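Local coordinates for protein N-acyl-D-glutamate deacylase (Bordetella bronchiseptica, PDB 3GIP) that catalyses the zinc-dependent hydrolysis of N-acyl-D-glutamate, releasing D-glutamate and the acyl acid, as a member of the amidohydrolase superfamily, at residues Arg383-Tyr388 against Asp434-Arg439; Arg387-Arg390 against Leu394-Leu397. One frame throughout, in Å; residues are numbered along the deposited sequence.

Contact 1: Arg383-Tyr388 against Asp434-Arg439; sequences RVLGRY and DTVADR
Arg383 and Asp438 join helix 376-391, on the flank of the amidohydrolase TIM-barrel fold, to the loop that follows strand 428-431. Their salt bridge is the polar part of the contact: NH1 of Arg383 gives a hydrogen bond of 2.8 Å to OD2 of Asp438, with an N-H...O angle of 151°. The oxygen accepts on its syn lone pair and lies close to the guanidinium plane, yet the two flat groups stand 85° apart, which leaves a single bond instead of a paired, two-oxygen grip. A long, extended arginine suits the place, because its chain runs past the carboxylate, with CB of Arg383 3.3 Å from OD1 of Asp438, before the charged end is reached. The same guanidinium sends NE to the carbonyl of Pro283, and CD of Arg387 covers one of its faces.

The apolar part lies two residues further along the helix. Leu385 and Val436 meet through CB of Leu385 and CG1 of Val436 at 3.8 Å, two branched aliphatic side chains suited to a buried seam.

Backbone packing completes the contact. Gly386, with no side chain, lets the helix backbone come up against the loop: its CA comes within 3.5 Å of the carbonyl O of Val436, an oxygen whose hydrogen bond comes from NH1 of Arg390.

Contact 2: Arg387-Arg390 against Leu394-Leu397; sequences RYVR and LMTL
Val389, Leu394 and Tyr388 carry this contact, in which the chain leaving helix 376-391 turns back over the helix's last turns before entering helix 397-404. Val389 has the largest share. With its CG1 anti to the backbone N (chi1 176°), that methyl reaches the backbone of the returning chain, 3.7 Å from the carbonyl O of Met395 and 3.9 Å from the N of Leu397. Its other methyl, CG2, faces CG of Met395 more loosely. A compact, branched residue can offer one methyl to the backbone of Met395 and Leu397 and the other to the Met395 side chain, and Ala400 of the next helix adds to its surroundings.

Leu394 is held by main chain and side chain together. Its N-H bonds to the carbonyl O of Tyr388 at 3.0 Å, with an angle of 168° at the hydrogen. Beyond this bond, the leucine and the tyrosine lie alongside each other and point the same way. CD1 of Leu394 sits 3.8 Å from CB of Tyr388 and equally near the root of its ring, approaching the ring obliquely. The tyrosine side chain also touches Val351 and Lys352 of helix 348-356, and Pro283, and Lys352 touches Leu394 as well.

Thr396 then occupies the N-cap position of helix 397-404, where its short hydroxyl side chain caps a backbone N. Across the two segments the chemistry implies a simple division of labour: one main-chain bond ties the returning chain to the helix, while apolar contacts on Val389 and Tyr388 keep it close.

Overall arrangement
Both contacts use helix 376-391, and their centres lie about 9 Å apart; their segments overlap at Arg387 and Tyr388, though of these Tyr388 works only in contact 2. Each is largely buried, though some 18 to 20 Å from the centre of the chain. Contact 1 ties the helix to a loop distant in sequence and combines one salt bridge with apolar and backbone packing, while contact 2 is local, closing the helix's own exit with a main-chain bond and apolar packing. They meet directly: CD2 of Leu385 packs 3.7 Å from CD1 of Leu397, and within the helix O of Val384 lies 2.9 Å from N of Val389, a probable hydrogen bond. Thus the helix is held to its sequence neighbour and to a remote loop at once.

Contact 1: Arg383-Tyr388 against Asp434-Arg439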
loop_
_atom_site.group_PDB
_atom_site.type_symbol
_atom_site.label_atom_id
_atom_site.label_comp_id
_atom_site.label_asym_id
_atom_site.label_seq_id
_atom_site.Cartn_x
_atom_site.Cartn_y
_atom_site.Cartn_z
ATOM N N ARG A 383 -0.128 -12.679 -6.768
ATOM C CA ARG A 383 1.048 -13.501 -6.501
ATOM C C ARG A 383 0.844 -14.150 -5.133
ATOM O O ARG A 383 1.259 -15.287 -4.906
ATOM C CB ARG A 383 2.326 -12.657 -6.506
ATOM C CG ARG A 383 3.617 -13.475 -6.420
ATOM C CD ARG A 383 4.834 -12.577 -6.606
ATOM N NE ARG A 383 6.116 -13.282 -6.545
ATOM C CZ ARG A 383 6.609 -14.050 -7.513
ATOM N NH1 ARG A 383 5.933 -14.233 -8.640
ATOM N NH2 ARG A 383 7.798 -14.624 -7.362
ATOM N N VAL A 384 0.204 -13.436 -4.211
ATOM C CA VAL A 384 -0.051 -14.029 -2.905
ATOM C C VAL A 384 -1.029 -15.190 -3.081
ATOM O O VAL A 384 -0.798 -16.282 -2.570
ATOM C CB VAL A 384 -0.644 -13.005 -1.908
ATOM C CG1 VAL A 384 -1.141 -13.722 -0.656
ATOM C CG2 VAL A 384 0.427 -11.978 -1.529
ATOM N N LEU A 385 -2.110 -14.967 -3.825
ATOM C CA LEU A 385 -3.102 -16.020 -4.027
ATOM C C LEU A 385 -2.572 -17.223 -4.795
ATOM O O LEU A 385 -2.920 -18.362 -4.486
ATOM C CB LEU A 385 -4.329 -15.462 -4.746
ATOM C CG LEU A 385 -5.031 -14.331 -3.994
ATOM C CD1 LEU A 385 -6.210 -13.843 -4.815
ATOM C CD2 LEU A 385 -5.489 -14.820 -2.626
ATOM N N GLY A 386 -1.729 -16.973 -5.788
ATOM C CA GLY A 386 -1.197 -18.067 -6.580
ATOM C C GLY A 386 0.067 -18.723 -6.057
ATOM O O GLY A 386 0.145 -19.949 -5.988
ATOM N N ARG A 387 1.054 -17.917 -5.682
ATOM C CA ARG A 387 2.337 -18.434 -5.207
ATOM C C ARG A 387 2.368 -18.768 -3.716
ATOM O O ARG A 387 2.838 -19.835 -3.322
ATOM C CB ARG A 387 3.438 -17.418 -5.541
ATOM C CG ARG A 387 4.881 -17.847 -5.259
ATOM C CD ARG A 387 5.828 -16.700 -5.640
ATOM N NE ARG A 387 7.248 -16.993 -5.434
ATOM C CZ ARG A 387 8.013 -17.654 -6.299
ATOM N NH1 ARG A 387 7.501 -18.103 -7.438
ATOM N NH2 ARG A 387 9.299 -17.848 -6.034
ATOM N N TYR A 388 1.866 -17.865 -2.881
ATOM C CA TYR A 388 1.887 -18.096 -1.440
ATOM C C TYR A 388 0.772 -18.997 -0.923
ATOM O O TYR A 388 0.975 -19.766 0.018
ATOM C CB TYR A 388 1.870 -16.748 -0.701
ATOM C CG TYR A 388 3.191 -15.999 -0.747
ATOM C CD1 TYR A 388 4.193 -16.356 -1.652
ATOM C CD2 TYR A 388 3.439 -14.929 0.114
ATOM C CE1 TYR A 388 5.411 -15.670 -1.696
ATOM C CE2 TYR A 388 4.654 -14.236 0.075
ATOM C CZ TYR A 388 5.634 -14.612 -0.830
ATOM O OH TYR A 388 6.840 -13.939 -0.871
ATOM N N ASP A 434 -8.056 -21.659 -8.841
ATOM C CA ASP A 434 -7.063 -22.556 -9.413
ATOM C C ASP A 434 -6.134 -21.929 -10.439
ATOM O O ASP A 434 -5.065 -22.468 -10.709
ATOM C CB ASP A 434 -7.749 -23.775 -10.032
ATOM C CG ASP A 434 -8.452 -24.633 -9.000
ATOM O OD1 ASP A 434 -7.931 -24.751 -7.871
ATOM O OD2 ASP A 434 -9.517 -25.198 -9.319
ATOM N N THR A 435 -6.525 -20.793 -11.008
ATOM C CA THR A 435 -5.687 -20.146 -12.011
ATOM C C THR A 435 -5.202 -18.758 -11.618
ATOM O O THR A 435 -4.247 -18.250 -12.205
ATOM C CB THR A 435 -6.421 -20.004 -13.362
ATOM O OG1 THR A 435 -7.541 -19.123 -13.207
ATOM C CG2 THR A 435 -6.906 -21.365 -13.858
ATOM N N VAL A 436 -5.847 -18.138 -10.634
ATOM C CA VAL A 436 -5.445 -16.792 -10.239
ATOM C C VAL A 436 -3.946 -16.722 -9.978
ATOM O O VAL A 436 -3.386 -17.539 -9.245
ATOM C CB VAL A 436 -6.227 -16.294 -8.998
ATOM C CG1 VAL A 436 -5.877 -17.124 -7.769
ATOM C CG2 VAL A 436 -5.930 -14.813 -8.766
ATOM N N ALA A 437 -3.295 -15.745 -10.597
ATOM C CA ALA A 437 -1.859 -15.595 -10.451
ATOM C C ALA A 437 -1.345 -14.347 -11.136
ATOM O O ALA A 437 -1.974 -13.810 -12.051
ATOM C CB ALA A 437 -1.152 -16.815 -11.039
ATOM N N ASP A 438 -0.182 -13.899 -10.686
ATOM C CA ASP A 438 0.473 -12.736 -11.255
ATOM C C ASP A 438 1.187 -13.175 -12.525
ATOM O O ASP A 438 1.522 -14.351 -12.684
ATOM C CB ASP A 438 1.499 -12.188 -10.265
ATOM C CG ASP A 438 2.508 -13.246 -9.819
ATOM O OD1 ASP A 438 2.082 -14.339 -9.390
ATOM O OD2 ASP A 438 3.724 -12.982 -9.891
ATOM N N ARG A 439 1.403 -12.231 -13.435
ATOM C CA ARG A 439 2.116 -12.514 -14.675
ATOM C C ARG A 439 3.248 -11.512 -14.836
ATOM O O ARG A 439 4.144 -11.702 -15.660
ATOM C CB ARG A 439 1.167 -12.450 -15.876
ATOM C CG ARG A 439 0.290 -13.691 -16.024
ATOM C CD ARG A 439 1.128 -14.904 -16.418
ATOM N NE ARG A 439 0.361 -16.149 -16.463
ATOM C CZ ARG A 439 0.147 -16.942 -15.416
ATOM N NH1 ARG A 439 0.639 -16.629 -14.222
ATOM N NH2 ARG A 439 -0.549 -18.062 -15.567
#

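Contact 2: Arg387-Arg390 against Leu394-Leu397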
loop_
_atom_site.group_PDB
_atom_site.type_symbol
_atom_site.label_atom_id
_atom_site.label_comp_id
_atom_site.label_asym_id
_atom_site.label_seq_id
_atom_site.Cartn_x
_atom_site.Cartn_y
_atom_site.Cartn_z
ATOM N N ARG A 387 1.054 -17.917 -5.682
ATOM C CA ARG A 387 2.337 -18.434 -5.207
ATOM C C ARG A 387 2.368 -18.768 -3.716
ATOM O O ARG A 387 2.838 -19.835 -3.322
ATOM C CB ARG A 387 3.438 -17.418 -5.541
ATOM C CG ARG A 387 4.881 -17.847 -5.259
ATOM C CD ARG A 387 5.828 -16.700 -5.640
ATOM N NE ARG A 387 7.248 -16.993 -5.434
ATOM C CZ ARG A 387 8.013 -17.654 -6.299
ATOM N NH1 ARG A 387 7.501 -18.103 -7.438
ATOM N NH2 ARG A 387 9.299 -17.848 -6.034
ATOM N N TYR A 388 1.866 -17.865 -2.881
ATOM C CA TYR A 388 1.887 -18.096 -1.440
ATOM C C TYR A 388 0.772 -18.997 -0.923
ATOM O O TYR A 388 0.975 -19.766 0.018
ATOM C CB TYR A 388 1.870 -16.748 -0.701
ATOM C CG TYR A 388 3.191 -15.999 -0.747
ATOM C CD1 TYR A 388 4.193 -16.356 -1.652
ATOM C CD2 TYR A 388 3.439 -14.929 0.114
ATOM C CE1 TYR A 388 5.411 -15.670 -1.696
ATOM C CE2 TYR A 388 4.654 -14.236 0.075
ATOM C CZ TYR A 388 5.634 -14.612 -0.830
ATOM O OH TYR A 388 6.840 -13.939 -0.871
ATOM N N VAL A 389 -0.398 -18.921 -1.544
ATOM C CA VAL A 389 -1.518 -19.739 -1.111
ATOM C C VAL A 389 -1.635 -21.051 -1.885
ATOM O O VAL A 389 -1.419 -22.124 -1.319
ATOM C CB VAL A 389 -2.846 -18.955 -1.213
ATOM C CG1 VAL A 389 -4.022 -19.855 -0.856
ATOM C CG2 VAL A 389 -2.803 -17.757 -0.271
ATOM N N ARG A 390 -1.950 -20.980 -3.173
ATOM C CA ARG A 390 -2.112 -22.207 -3.951
ATOM C C ARG A 390 -0.844 -23.050 -4.059
ATOM O O ARG A 390 -0.885 -24.268 -3.858
ATOM C CB ARG A 390 -2.637 -21.898 -5.359
ATOM C CG ARG A 390 -3.010 -23.163 -6.142
ATOM C CD ARG A 390 -3.623 -22.844 -7.494
ATOM N NE ARG A 390 -2.718 -22.055 -8.321
ATOM C CZ ARG A 390 -2.921 -20.785 -8.659
ATOM N NH1 ARG A 390 -4.010 -20.145 -8.247
ATOM N NH2 ARG A 390 -2.025 -20.152 -9.403
ATOM N N LEU A 394 0.813 -21.603 2.371
ATOM C CA LEU A 394 1.195 -20.919 3.605
ATOM C C LEU A 394 0.006 -20.718 4.535
ATOM O O LEU A 394 0.169 -20.601 5.746
ATOM C CB LEU A 394 1.835 -19.567 3.290
ATOM C CG LEU A 394 3.170 -19.609 2.550
ATOM C CD1 LEU A 394 3.649 -18.183 2.310
ATOM C CD2 LEU A 394 4.192 -20.390 3.364
ATOM N N MET A 395 -1.186 -20.650 3.952
ATOM C CA MET A 395 -2.432 -20.505 4.700
ATOM C C MET A 395 -3.551 -20.842 3.724
ATOM O O MET A 395 -3.298 -21.027 2.536
ATOM C CB MET A 395 -2.597 -19.078 5.254
ATOM C CG MET A 395 -2.689 -17.975 4.212
ATOM S SD MET A 395 -2.817 -16.335 4.985
ATOM C CE MET A 395 -1.179 -16.178 5.705
ATOM N N THR A 396 -4.781 -20.946 4.210
ATOM C CA THR A 396 -5.883 -21.267 3.316
ATOM C C THR A 396 -6.301 -20.031 2.548
ATOM O O THR A 396 -5.930 -18.911 2.904
ATOM C CB THR A 396 -7.116 -21.777 4.078
ATOM O OG1 THR A 396 -7.620 -20.733 4.918
ATOM C CG2 THR A 396 -6.754 -22.982 4.928
ATOM N N LEU A 397 -7.072 -20.240 1.489
ATOM C CA LEU A 397 -7.552 -19.129 0.686
ATOM C C LEU A 397 -8.439 -18.243 1.567
ATOM O O LEU A 397 -8.386 -17.013 1.479
ATOM C CB LEU A 397 -8.336 -19.659 -0.518
ATOM C CG LEU A 397 -8.809 -18.624 -1.543
ATOM C CD1 LEU A 397 -7.622 -17.810 -2.047
ATOM C CD2 LEU A 397 -9.493 -19.338 -2.702
#